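Local coordinates for malonyl coenzyme A-acyl carrier protein transacylase (Helicobacter pylori, PDB 2H1Y) that probably transfers the malonyl group from malonyl-CoA to holo-acyl carrier protein, supplying malonyl-ACP for fatty acid synthesis, at residues Ala241-Tyr246 against Gln267-Ser272; Lys41-Arg46 against Leu117-Ala122; Ser143-Leu148 against Asp183-Leu188; His127-Met132 against Glu215-Lys220. All coordinates share one frame; numbering follows the deposited sequence.

Interaction 1: Ala241-Tyr246 against Gln267-Ser272; sequences ATNEAY and QDCVKS
Asn243 meets Asp268, Cys269 and Ser272 in a small, partly buried contact between a turn and residues 267-272, which lie on helix 266-271. The turn leads into strand 245-246, which lies at one end of the six-stranded mixed sheet of the large alpha/beta core. The two backbones come close, with 5.2 Å between Asn243 CA and Cys269 CA.

The side chain of Asn243 carries the contact. Its backbone has left-handed helical angles (phi 56°, psi 35°), and CG stands anti to the backbone N (chi1 -178°), which sends the amide toward the helix. There Asn243 CG lies 3.7 Å from Ser272 OG and equally far from Asp268 O. Cys269 lies beside the amide, its SG 4.0 Å from Asn243 CA, while its other neighbours include Leu101 of the central sheet. Of the Asp268 side chain, CB faces the asparagine. Its carboxylate turns away to form a salt bridge with Arg265. On the turn side, Thr242 OG1 donates to Glu244 OE1 over 3.1 Å and braces the loop from within.

The modelled orientation of the Asn243 amide is doubtful, so its O and N cannot be assigned to partners. The amide end faces the Ser272 hydroxyl and the Asp268 carbonyl. With the amide reversed, its NH2 could serve both, so a polar link between turn and helix is possible but not settled.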
loop_
_atom_site.group_PDB
_atom_site.type_symbol
_atom_site.label_atom_id
_atom_site.label_comp_id
_atom_site.label_asym_id
_atom_site.label_seq_id
_atom_site.Cartn_x
_atom_site.Cartn_y
_atom_site.Cartn_z
ATOM N N ALA A 241 10.760 2.535 -3.430
ATOM C CA ALA A 241 11.613 2.676 -4.614
ATOM C C ALA A 241 13.130 2.503 -4.341
ATOM O O ALA A 241 13.812 1.777 -5.080
ATOM C CB ALA A 241 11.316 3.974 -5.334
ATOM N N THR A 242 13.633 3.126 -3.267
ATOM C CA THR A 242 15.069 3.118 -2.939
ATOM C C THR A 242 15.424 2.461 -1.594
ATOM O O THR A 242 16.589 2.332 -1.244
ATOM C CB THR A 242 15.688 4.573 -2.936
ATOM O OG1 THR A 242 15.195 5.319 -1.808
ATOM C CG2 THR A 242 15.400 5.324 -4.221
ATOM N N ASN A 243 14.436 2.077 -0.812
ATOM C CA ASN A 243 14.715 1.528 0.508
ATOM C C ASN A 243 15.548 2.481 1.372
ATOM O O ASN A 243 16.365 2.051 2.183
ATOM C CB ASN A 243 15.352 0.126 0.408
ATOM C CG ASN A 243 15.605 -0.511 1.777
ATOM O OD1 ASN A 243 16.506 -1.326 1.933
ATOM N ND2 ASN A 243 14.829 -0.117 2.772
ATOM N N GLU A 244 15.308 3.776 1.201
ATOM C CA GLU A 244 15.931 4.820 2.004
ATOM C C GLU A 244 14.840 5.703 2.621
ATOM O O GLU A 244 13.868 6.034 1.954
ATOM C CB GLU A 244 16.894 5.659 1.142
ATOM C CG GLU A 244 18.076 4.845 0.540
ATOM C CD GLU A 244 18.821 5.557 -0.611
ATOM O OE1 GLU A 244 18.153 6.136 -1.509
ATOM O OE2 GLU A 244 20.083 5.519 -0.623
ATOM N N ALA A 245 15.011 6.062 3.899
ATOM C CA ALA A 245 14.077 6.918 4.638
ATOM C C ALA A 245 14.044 8.335 4.104
ATOM O O ALA A 245 15.040 8.804 3.587
ATOM C CB ALA A 245 14.447 6.943 6.120
ATOM N N TYR A 246 12.893 9.004 4.238
ATOM C CA TYR A 246 12.713 10.416 3.871
ATOM C C TYR A 246 11.645 11.103 4.706
ATOM O O TYR A 246 10.742 10.452 5.231
ATOM C CB TYR A 246 12.424 10.599 2.379
ATOM C CG TYR A 246 11.122 10.005 1.872
ATOM C CD1 TYR A 246 11.046 8.649 1.483
ATOM C CD2 TYR A 246 9.973 10.794 1.733
ATOM C CE1 TYR A 246 9.865 8.104 0.992
ATOM C CE2 TYR A 246 8.770 10.239 1.251
ATOM C CZ TYR A 246 8.733 8.901 0.876
ATOM O OH TYR A 246 7.572 8.353 0.396
ATOM N N GLN A 267 10.357 -6.391 0.681
ATOM C CA GLN A 267 11.376 -7.218 1.348
ATOM C C GLN A 267 12.600 -6.446 1.885
ATOM O O GLN A 267 12.893 -6.490 3.084
ATOM C CB GLN A 267 11.852 -8.316 0.405
ATOM C CG GLN A 267 13.072 -9.036 0.908
ATOM C CD GLN A 267 13.197 -10.411 0.317
ATOM O OE1 GLN A 267 13.299 -10.580 -0.902
ATOM N NE2 GLN A 267 13.189 -11.409 1.174
ATOM N N ASP A 268 13.307 -5.751 0.999
ATOM C CA ASP A 268 14.491 -4.977 1.399
ATOM C C ASP A 268 14.142 -3.948 2.468
ATOM O O ASP A 268 14.906 -3.750 3.421
ATOM C CB ASP A 268 15.159 -4.299 0.196
ATOM C CG ASP A 268 15.645 -5.297 -0.826
ATOM O OD1 ASP A 268 16.073 -6.385 -0.401
ATOM O OD2 ASP A 268 15.587 -5.014 -2.050
ATOM N N CYS A 269 12.965 -3.340 2.322
ATOM C CA CYS A 269 12.500 -2.313 3.247
ATOM C C CYS A 269 12.323 -2.839 4.658
ATOM O O CYS A 269 12.763 -2.193 5.610
ATOM C CB CYS A 269 11.205 -1.688 2.750
ATOM S SG CYS A 269 11.447 -0.575 1.376
ATOM N N VAL A 270 11.698 -4.010 4.782
ATOM C CA VAL A 270 11.517 -4.623 6.081
ATOM C C VAL A 270 12.883 -5.019 6.680
ATOM O O VAL A 270 13.200 -4.664 7.818
ATOM C CB VAL A 270 10.484 -5.799 6.047
ATOM C CG1 VAL A 270 10.369 -6.460 7.398
ATOM C CG2 VAL A 270 9.119 -5.293 5.641
ATOM N N LYS A 271 13.708 -5.695 5.893
ATOM C CA LYS A 271 15.005 -6.185 6.375
ATOM C C LYS A 271 15.944 -5.070 6.864
ATOM O O LYS A 271 16.440 -5.118 7.985
ATOM C CB LYS A 271 15.680 -7.053 5.310
ATOM C CG LYS A 271 14.920 -8.350 4.989
ATOM C CD LYS A 271 15.818 -9.390 4.314
ATOM C CE LYS A 271 15.109 -10.760 4.221
ATOM N NZ LYS A 271 15.625 -11.638 3.101
ATOM N N SER A 272 16.158 -4.047 6.048
ATOM C CA SER A 272 17.001 -2.914 6.452
ATOM C C SER A 272 16.495 -2.187 7.709
ATOM O O SER A 272 17.162 -1.300 8.224
ATOM C CB SER A 272 17.153 -1.910 5.297
ATOM O OG SER A 272 17.566 -2.548 4.089
#

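Interaction 2: Lys41-Arg46 against Leu117-Ala122; sequences KELFER and LDFEKA
Leu43 and Arg46 of helix 38-51 meet Phe119 and Glu120 in the first turn of helix 119-137. This is a helix-helix contact on the large alpha/beta core of the acyltransferase fold. It has an apolar part and a charged part.

In the apolar part, Leu43 CD2 sits over one face of the Phe119 ring in a CH-pi contact, 4.0 Å from the centroid and 19° off the normal. The ring reaches across because its CG is anti to the backbone N (chi1 -173°). Its edge meets Arg46 CB, 3.8 Å from Phe119 CE2.

In the charged part, Arg46 NH1 forms a salt bridge with Glu120 OE1 at 2.7 Å. The guanidinium and carboxylate are nearly coplanar, 8° apart. The ring of Phe119 stands almost upright to the guanidinium and puts CD2 over its face.

Farther out, Tyr81 of helix 69-90 touches both Leu43 and Phe119, and Ile82 touches Leu43. Later in helix 38-51, Ala47 touches Phe119, and Ala50 touches Glu120. A water gives a second link between the helices: it donates to Arg46 O and, over 2.6 Å, to Glu120 OE2.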
loop_
_atom_site.group_PDB
_atom_site.type_symbol
_atom_site.label_atom_id
_atom_site.label_comp_id
_atom_site.label_asym_id
_atom_site.label_seq_id
_atom_site.Cartn_x
_atom_site.Cartn_y
_atom_site.Cartn_z
ATOM N N LYS A 41 -17.443 7.552 11.624
ATOM C CA LYS A 41 -18.631 7.958 10.892
ATOM C C LYS A 41 -18.383 9.286 10.174
ATOM O O LYS A 41 -18.725 9.449 8.992
ATOM C CB LYS A 41 -19.850 8.046 11.823
ATOM C CG LYS A 41 -20.529 6.714 12.115
ATOM C CD LYS A 41 -21.543 6.845 13.236
ATOM C CE LYS A 41 -21.814 5.505 13.906
ATOM N NZ LYS A 41 -22.282 4.479 12.924
ATOM N N GLU A 42 -17.757 10.221 10.879
ATOM C CA GLU A 42 -17.546 11.547 10.343
ATOM C C GLU A 42 -16.595 11.554 9.137
ATOM O O GLU A 42 -16.768 12.332 8.192
ATOM C CB GLU A 42 -17.044 12.446 11.456
ATOM C CG GLU A 42 -16.829 13.892 11.084
ATOM C CD GLU A 42 -16.200 14.649 12.226
ATOM O OE1 GLU A 42 -15.465 15.626 11.965
ATOM O OE2 GLU A 42 -16.415 14.248 13.392
ATOM N N LEU A 43 -15.605 10.677 9.162
ATOM C CA LEU A 43 -14.622 10.665 8.101
ATOM C C LEU A 43 -15.204 10.019 6.852
ATOM O O LEU A 43 -14.892 10.431 5.734
ATOM C CB LEU A 43 -13.313 10.010 8.554
ATOM C CG LEU A 43 -12.542 10.762 9.655
ATOM C CD1 LEU A 43 -11.672 9.804 10.449
ATOM C CD2 LEU A 43 -11.703 11.937 9.119
ATOM N N PHE A 44 -16.077 9.037 7.044
ATOM C CA PHE A 44 -16.846 8.478 5.928
ATOM C C PHE A 44 -17.666 9.544 5.187
ATOM O O PHE A 44 -17.672 9.576 3.952
ATOM C CB PHE A 44 -17.728 7.309 6.380
ATOM C CG PHE A 44 -17.079 5.974 6.205
ATOM C CD1 PHE A 44 -16.438 5.350 7.270
ATOM C CD2 PHE A 44 -17.066 5.356 4.962
ATOM C CE1 PHE A 44 -15.823 4.130 7.100
ATOM C CE2 PHE A 44 -16.452 4.138 4.782
ATOM C CZ PHE A 44 -15.830 3.519 5.848
ATOM N N GLU A 45 -18.338 10.415 5.946
ATOM C CA GLU A 45 -19.111 11.526 5.369
ATOM C C GLU A 45 -18.210 12.474 4.606
ATOM O O GLU A 45 -18.437 12.727 3.417
ATOM C CB GLU A 45 -19.895 12.279 6.449
ATOM C CG GLU A 45 -21.424 12.250 6.299
ATOM C CD GLU A 45 -22.040 10.842 6.240
ATOM O OE1 GLU A 45 -23.261 10.761 6.006
ATOM O OE2 GLU A 45 -21.339 9.814 6.420
ATOM N N ARG A 46 -17.182 12.973 5.292
ATOM C CA ARG A 46 -16.173 13.829 4.680
ATOM C C ARG A 46 -15.639 13.228 3.381
ATOM O O ARG A 46 -15.492 13.942 2.373
ATOM C CB ARG A 46 -15.024 14.073 5.650
ATOM C CG ARG A 46 -15.287 15.146 6.691
ATOM C CD ARG A 46 -14.042 15.989 6.829
ATOM N NE ARG A 46 -13.321 15.764 8.076
ATOM C CZ ARG A 46 -12.017 15.983 8.250
ATOM N NH1 ARG A 46 -11.266 16.403 7.242
ATOM N NH2 ARG A 46 -11.460 15.757 9.435
ATOM N N LEU A 117 -0.058 15.596 4.184
ATOM C CA LEU A 117 -1.193 15.443 3.288
ATOM C C LEU A 117 -2.491 15.365 4.080
ATOM O O LEU A 117 -2.710 14.403 4.818
ATOM C CB LEU A 117 -0.974 14.190 2.461
ATOM C CG LEU A 117 -1.197 14.163 0.963
ATOM C CD1 LEU A 117 -0.788 15.462 0.294
ATOM C CD2 LEU A 117 -0.415 12.983 0.391
ATOM N N ASP A 118 -3.327 16.401 3.948
ATOM C CA ASP A 118 -4.626 16.463 4.625
ATOM C C ASP A 118 -5.550 15.370 4.132
ATOM O O ASP A 118 -5.419 14.874 2.993
ATOM C CB ASP A 118 -5.323 17.819 4.401
ATOM C CG ASP A 118 -4.505 18.989 4.899
ATOM O OD1 ASP A 118 -3.763 18.818 5.901
ATOM O OD2 ASP A 118 -4.594 20.080 4.287
ATOM N N PHE A 119 -6.511 15.029 4.985
ATOM C CA PHE A 119 -7.503 14.022 4.657
ATOM C C PHE A 119 -8.078 14.137 3.239
ATOM O O PHE A 119 -7.857 13.244 2.415
ATOM C CB PHE A 119 -8.614 13.970 5.709
ATOM C CG PHE A 119 -9.569 12.838 5.506
ATOM C CD1 PHE A 119 -9.095 11.538 5.326
ATOM C CD2 PHE A 119 -10.935 13.070 5.476
ATOM C CE1 PHE A 119 -9.960 10.496 5.113
ATOM C CE2 PHE A 119 -11.821 12.037 5.268
ATOM C CZ PHE A 119 -11.335 10.734 5.096
ATOM N N GLU A 120 -8.800 15.214 2.932
ATOM C CA GLU A 120 -9.498 15.251 1.628
ATOM C C GLU A 120 -8.545 15.388 0.457
ATOM O O GLU A 120 -8.828 14.872 -0.612
ATOM C CB GLU A 120 -10.702 16.222 1.540
ATOM C CG GLU A 120 -10.720 17.379 2.499
ATOM C CD GLU A 120 -11.120 16.974 3.904
ATOM O OE1 GLU A 120 -10.248 17.084 4.802
ATOM O OE2 GLU A 120 -12.283 16.550 4.112
ATOM N N LYS A 121 -7.399 16.026 0.675
ATOM C CA LYS A 121 -6.362 16.076 -0.353
ATOM C C LYS A 121 -5.771 14.702 -0.672
ATOM O O LYS A 121 -5.450 14.411 -1.835
ATOM C CB LYS A 121 -5.260 17.060 0.024
ATOM C CG LYS A 121 -5.587 18.505 -0.311
ATOM C CD LYS A 121 -4.305 19.339 -0.419
ATOM C CE LYS A 121 -4.606 20.826 -0.556
ATOM N NZ LYS A 121 -4.943 21.374 0.771
ATOM N N ALA A 122 -5.632 13.851 0.338
ATOM C CA ALA A 122 -5.058 12.523 0.110
ATOM C C ALA A 122 -6.024 11.605 -0.636
ATOM O O ALA A 122 -5.613 10.866 -1.538
ATOM C CB ALA A 122 -4.611 11.904 1.407
HETATM O O HOH W 1 -14.718 16.193 3.172
#

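Interaction 3: Ser143-Leu148 against Asp183-Leu188; sequences SMMVVL and DDLKAL
Met145 of strand 142-148 packs against Leu185 of the short helix 182-185, a buried contact between a beta-sheet and the helical layer on one of its faces. The two side chains slide past each other in opposite directions. Met145 has CG anti to the backbone N (chi1 174°) and runs straight out from the sheet to its sulfur. A bend at the last torsion then lays the methyl against Leu185, with Met145 CE 3.9 Å from Leu185 CD2. The same methyl is 3.8 Å from Leu185 O, and Met145 SD is 4.0 Å from Leu185 CB.

These elements belong to the small ferredoxin-like subdomain, whose chain runs beta-alpha-beta-beta-alpha-beta and whose sheet has strand order 2-3-1-4. Strand 142-148 is the first strand and lies inside the sheet. Helix 182-185 opens the second helical connection, which continues as helix 189-195. Val200 and Phe202 of strand 199-202 and Leu178 of strand 175-179 touch Met145, and Val165 of the second strand touches Leu185.

The other branch of the leucine drops nearer the backbone of the strand. Leu185 CD1 lies 3.7 Å from Ser143 O. Helical geometry ends at Lys186, and beyond it Leu188 N donates to Leu185 O over 2.9 Å, turning the chain toward the next helix.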
loop_
_atom_site.group_PDB
_atom_site.type_symbol
_atom_site.label_atom_id
_atom_site.label_comp_id
_atom_site.label_asym_id
_atom_site.label_seq_id
_atom_site.Cartn_x
_atom_site.Cartn_y
_atom_site.Cartn_z
ATOM N N SER A 143 -1.636 -6.473 -17.132
ATOM C CA SER A 143 -1.976 -7.163 -15.910
ATOM C C SER A 143 -0.784 -7.338 -14.977
ATOM O O SER A 143 0.342 -6.953 -15.300
ATOM C CB SER A 143 -2.595 -8.522 -16.217
ATOM O OG SER A 143 -3.265 -8.981 -15.057
ATOM N N MET A 144 -1.061 -7.910 -13.809
ATOM C CA MET A 144 -0.032 -8.311 -12.861
ATOM C C MET A 144 -0.184 -9.786 -12.451
ATOM O O MET A 144 -1.300 -10.326 -12.416
ATOM C CB MET A 144 -0.017 -7.348 -11.677
ATOM C CG MET A 144 0.717 -6.048 -12.025
ATOM S SD MET A 144 0.527 -4.736 -10.835
ATOM C CE MET A 144 1.815 -5.089 -9.655
ATOM N N MET A 145 0.933 -10.447 -12.168
ATOM C CA MET A 145 0.912 -11.886 -11.971
ATOM C C MET A 145 1.780 -12.323 -10.798
ATOM O O MET A 145 3.011 -12.190 -10.837
ATOM C CB MET A 145 1.356 -12.576 -13.271
ATOM C CG MET A 145 1.525 -14.086 -13.189
ATOM S SD MET A 145 2.005 -14.843 -14.764
ATOM C CE MET A 145 3.743 -14.419 -14.853
ATOM N N VAL A 146 1.148 -12.878 -9.769
ATOM C CA VAL A 146 1.900 -13.385 -8.607
ATOM C C VAL A 146 2.615 -14.696 -8.954
ATOM O O VAL A 146 1.992 -15.644 -9.412
ATOM C CB VAL A 146 0.996 -13.586 -7.343
ATOM C CG1 VAL A 146 1.828 -13.899 -6.142
ATOM C CG2 VAL A 146 0.211 -12.359 -7.025
ATOM N N VAL A 147 3.923 -14.741 -8.740
ATOM C CA VAL A 147 4.686 -15.981 -8.834
ATOM C C VAL A 147 5.149 -16.401 -7.436
ATOM O O VAL A 147 5.499 -15.572 -6.628
ATOM C CB VAL A 147 5.918 -15.850 -9.775
ATOM C CG1 VAL A 147 6.491 -17.223 -10.103
ATOM C CG2 VAL A 147 5.560 -15.133 -11.072
ATOM N N LEU A 148 5.158 -17.699 -7.159
ATOM C CA LEU A 148 5.545 -18.195 -5.843
ATOM C C LEU A 148 6.637 -19.241 -5.934
ATOM O O LEU A 148 6.489 -20.247 -6.616
ATOM C CB LEU A 148 4.334 -18.798 -5.143
ATOM C CG LEU A 148 4.103 -18.372 -3.698
ATOM C CD1 LEU A 148 2.893 -17.400 -3.644
ATOM C CD2 LEU A 148 3.848 -19.614 -2.841
ATOM N N ASP A 183 -0.829 -11.592 -22.316
ATOM C CA ASP A 183 -0.400 -12.779 -23.055
ATOM C C ASP A 183 1.071 -13.056 -22.834
ATOM O O ASP A 183 1.465 -14.216 -22.712
ATOM C CB ASP A 183 -0.690 -12.655 -24.554
ATOM C CG ASP A 183 -2.157 -12.374 -24.856
ATOM O OD1 ASP A 183 -2.402 -11.648 -25.841
ATOM O OD2 ASP A 183 -3.065 -12.864 -24.134
ATOM N N ASP A 184 1.872 -11.995 -22.770
ATOM C CA ASP A 184 3.313 -12.113 -22.565
ATOM C C ASP A 184 3.665 -12.716 -21.202
ATOM O O ASP A 184 4.682 -13.392 -21.076
ATOM C CB ASP A 184 3.990 -10.751 -22.740
ATOM C CG ASP A 184 4.106 -10.330 -24.196
ATOM O OD1 ASP A 184 5.002 -10.859 -24.888
ATOM O OD2 ASP A 184 3.328 -9.460 -24.644
ATOM N N LEU A 185 2.825 -12.469 -20.196
ATOM C CA LEU A 185 2.957 -13.076 -18.863
ATOM C C LEU A 185 2.391 -14.496 -18.871
ATOM O O LEU A 185 3.045 -15.479 -18.467
ATOM C CB LEU A 185 2.177 -12.256 -17.826
ATOM C CG LEU A 185 2.628 -10.854 -17.427
ATOM C CD1 LEU A 185 1.500 -10.125 -16.715
ATOM C CD2 LEU A 185 3.865 -10.931 -16.550
ATOM N N LYS A 186 1.146 -14.557 -19.333
ATOM C CA LYS A 186 0.342 -15.757 -19.486
ATOM C C LYS A 186 0.992 -16.721 -20.479
ATOM O O LYS A 186 0.297 -17.539 -21.079
ATOM C CB LYS A 186 -1.028 -15.297 -20.020
ATOM C CG LYS A 186 -2.259 -16.156 -19.740
ATOM C CD LYS A 186 -3.508 -15.488 -20.379
ATOM C CE LYS A 186 -4.711 -16.438 -20.462
ATOM N NZ LYS A 186 -4.532 -17.545 -21.466
ATOM N N ALA A 187 2.308 -16.615 -20.664
ATOM C CA ALA A 187 3.037 -17.375 -21.683
ATOM C C ALA A 187 4.408 -17.784 -21.182
ATOM O O ALA A 187 5.109 -18.558 -21.828
ATOM C CB ALA A 187 3.176 -16.564 -22.968
ATOM N N LEU A 188 4.789 -17.222 -20.042
ATOM C CA LEU A 188 5.990 -17.590 -19.314
ATOM C C LEU A 188 5.750 -18.822 -18.429
ATOM O O LEU A 188 6.702 -19.355 -17.851
ATOM C CB LEU A 188 6.390 -16.422 -18.414
ATOM C CG LEU A 188 7.487 -15.387 -18.671
ATOM C CD1 LEU A 188 7.703 -15.050 -20.132
ATOM C CD2 LEU A 188 7.110 -14.146 -17.866
#

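Interaction 4: His127-Met132 against Glu215-Lys220; sequences HQRGKM and EPMIFK
Met132 packs on Met217 and Lys220, joining helix 119-137 to the start of helix 218-228. Both belong to the large alpha/beta core. The chain leaves that core after helix 119-137 for the small subdomain and is back in it by helix 218-228, so the contact brings the outgoing and returning chain together.

Met132 CB meets the methyl of Met217, 3.4 Å from Met217 CE, a tight fit. The chain is extended (chi2 175°, chi3 179°), which carries it past Met217 to Lys220. Met132 SD lies between the two partners, 4.1 Å from Met217 CE and a similar distance from Lys220 CB. The methyl at the tip reaches the lysine, with Met132 CE 4.0 Å from Lys220 CB. Here the two side chains cross at about a right angle. Lys220, an exposed residue, contributes its CB.

Buried Met217 also touches Leu260. Its CG sits between the backbone N and the carbonyl carbon (chi1 82°), and its sulfur lies over the Met132 backbone. Arg129, one turn back, borders the same methyl and also touches His210. Its guanidinium points elsewhere, held by bonds to Gln73, Gln259 and Ser104, the probable nucleophile of the Gly-His-Ser-Leu-Gly motif. Its place is consistent with the arginine that binds the malonyl carboxylate in relatives. A bend at chi3 of Met217 leaves its CE 3.8 Å from Arg129 O.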
loop_
_atom_site.group_PDB
_atom_site.type_symbol
_atom_site.label_atom_id
_atom_site.label_comp_id
_atom_site.label_asym_id
_atom_site.label_seq_id
_atom_site.Cartn_x
_atom_site.Cartn_y
_atom_site.Cartn_z
ATOM N N HIS A 127 -7.392 8.750 -5.402
ATOM C CA HIS A 127 -8.355 8.514 -6.470
ATOM C C HIS A 127 -7.708 8.792 -7.825
ATOM O O HIS A 127 -7.903 8.048 -8.790
ATOM C CB HIS A 127 -9.588 9.383 -6.262
ATOM C CG HIS A 127 -10.538 9.394 -7.423
ATOM N ND1 HIS A 127 -10.388 10.237 -8.503
ATOM C CD2 HIS A 127 -11.662 8.679 -7.664
ATOM C CE1 HIS A 127 -11.368 10.035 -9.365
ATOM N NE2 HIS A 127 -12.157 9.092 -8.882
ATOM N N GLN A 128 -6.900 9.844 -7.882
ATOM C CA GLN A 128 -6.241 10.238 -9.118
ATOM C C GLN A 128 -5.165 9.221 -9.525
ATOM O O GLN A 128 -5.093 8.813 -10.696
ATOM C CB GLN A 128 -5.694 11.667 -8.965
ATOM C CG GLN A 128 -5.662 12.571 -10.230
ATOM C CD GLN A 128 -6.882 12.508 -11.151
ATOM O OE1 GLN A 128 -6.728 12.377 -12.361
ATOM N NE2 GLN A 128 -8.082 12.624 -10.594
ATOM N N ARG A 129 -4.364 8.780 -8.556
ATOM C CA ARG A 129 -3.318 7.783 -8.794
ATOM C C ARG A 129 -3.912 6.534 -9.423
ATOM O O ARG A 129 -3.342 5.969 -10.354
ATOM C CB ARG A 129 -2.626 7.431 -7.478
ATOM C CG ARG A 129 -1.371 6.535 -7.575
ATOM C CD ARG A 129 -0.924 6.196 -6.151
ATOM N NE ARG A 129 0.248 5.332 -6.037
ATOM C CZ ARG A 129 0.222 3.999 -5.966
ATOM N NH1 ARG A 129 -0.928 3.324 -6.024
ATOM N NH2 ARG A 129 1.368 3.330 -5.825
ATOM N N GLY A 130 -5.073 6.112 -8.922
ATOM C CA GLY A 130 -5.773 4.958 -9.487
ATOM C C GLY A 130 -6.297 5.226 -10.887
ATOM O O GLY A 130 -6.241 4.353 -11.764
ATOM N N LYS A 131 -6.808 6.438 -11.091
ATOM C CA LYS A 131 -7.400 6.817 -12.364
ATOM C C LYS A 131 -6.314 6.869 -13.423
ATOM O O LYS A 131 -6.482 6.341 -14.538
ATOM C CB LYS A 131 -8.072 8.177 -12.228
ATOM C CG LYS A 131 -9.140 8.442 -13.236
ATOM C CD LYS A 131 -9.844 9.775 -12.965
ATOM C CE LYS A 131 -11.156 9.854 -13.753
ATOM N NZ LYS A 131 -10.977 9.362 -15.163
ATOM N N MET A 132 -5.185 7.473 -13.060
ATOM C CA MET A 132 -4.066 7.602 -13.984
ATOM C C MET A 132 -3.392 6.263 -14.312
ATOM O O MET A 132 -2.937 6.040 -15.433
ATOM C CB MET A 132 -3.065 8.622 -13.472
ATOM C CG MET A 132 -3.625 10.023 -13.377
ATOM S SD MET A 132 -2.427 11.124 -12.622
ATOM C CE MET A 132 -3.296 12.700 -12.659
ATOM N N GLU A 215 5.131 5.108 -17.013
ATOM C CA GLU A 215 5.911 6.261 -17.510
ATOM C C GLU A 215 5.029 7.441 -17.911
ATOM O O GLU A 215 5.246 8.553 -17.421
ATOM C CB GLU A 215 6.811 5.873 -18.694
ATOM C CG GLU A 215 8.299 6.239 -18.535
ATOM C CD GLU A 215 8.563 7.747 -18.433
ATOM O OE1 GLU A 215 8.355 8.481 -19.431
ATOM O OE2 GLU A 215 9.005 8.195 -17.351
ATOM N N PRO A 216 4.020 7.211 -18.785
ATOM C CA PRO A 216 3.193 8.353 -19.194
ATOM C C PRO A 216 2.772 9.251 -18.041
ATOM O O PRO A 216 2.860 10.458 -18.175
ATOM C CB PRO A 216 1.968 7.690 -19.829
ATOM C CG PRO A 216 2.497 6.428 -20.407
ATOM C CD PRO A 216 3.579 5.963 -19.450
ATOM N N MET A 217 2.352 8.670 -16.917
ATOM C CA MET A 217 1.694 9.412 -15.836
ATOM C C MET A 217 2.641 10.122 -14.868
ATOM O O MET A 217 2.159 10.911 -14.024
ATOM C CB MET A 217 0.719 8.504 -15.042
ATOM C CG MET A 217 1.375 7.607 -13.949
ATOM S SD MET A 217 0.224 6.592 -12.954
ATOM C CE MET A 217 -0.276 7.744 -11.676
ATOM N N ILE A 218 3.956 9.848 -14.961
ATOM C CA ILE A 218 4.909 10.383 -13.955
ATOM C C ILE A 218 4.835 11.903 -13.818
ATOM O O ILE A 218 4.750 12.422 -12.705
ATOM C CB ILE A 218 6.412 9.892 -14.095
ATOM C CG1 ILE A 218 7.067 10.352 -15.404
ATOM C CG2 ILE A 218 6.508 8.385 -13.920
ATOM C CD1 ILE A 218 8.596 10.670 -15.293
ATOM N N PHE A 219 4.816 12.619 -14.940
ATOM C CA PHE A 219 4.719 14.061 -14.831
ATOM C C PHE A 219 3.412 14.597 -14.214
ATOM O O PHE A 219 3.476 15.416 -13.295
ATOM C CB PHE A 219 5.098 14.836 -16.098
ATOM C CG PHE A 219 5.429 16.241 -15.779
ATOM C CD1 PHE A 219 6.727 16.578 -15.388
ATOM C CD2 PHE A 219 4.414 17.209 -15.702
ATOM C CE1 PHE A 219 7.033 17.880 -14.994
ATOM C CE2 PHE A 219 4.695 18.503 -15.311
ATOM C CZ PHE A 219 6.009 18.848 -14.946
ATOM N N LYS A 220 2.255 14.157 -14.720
ATOM C CA LYS A 220 0.950 14.560 -14.158
ATOM C C LYS A 220 0.851 14.292 -12.651
ATOM O O LYS A 220 0.275 15.085 -11.900
ATOM C CB LYS A 220 -0.211 13.866 -14.878
ATOM C CG LYS A 220 -0.513 14.408 -16.272
ATOM C CD LYS A 220 -2.009 14.266 -16.660
ATOM C CE LYS A 220 -2.922 15.305 -15.948
ATOM N NZ LYS A 220 -4.194 15.582 -16.699
#

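In the fold
From the N terminus, interaction 2 is the first to close. It returns the chain to helix 38-51 after 70 residues that include strand 99-102 of the central sheet. Helix 119-137 then serves twice: its first turn in interaction 2 and its middle in interaction 4, with centres about 21 Å apart. Interaction 4 closes a loop of 82 residues, and interaction 3 is nested inside it, within the ferredoxin-like subdomain. Interaction 1 follows in series. Its 20-residue loop, which contains helix 249-259, ties the turn before edge strand 245-246 to helix 266-271. Interactions 1 and 2 lie on opposite sides of the chain's centre. None of the four touch.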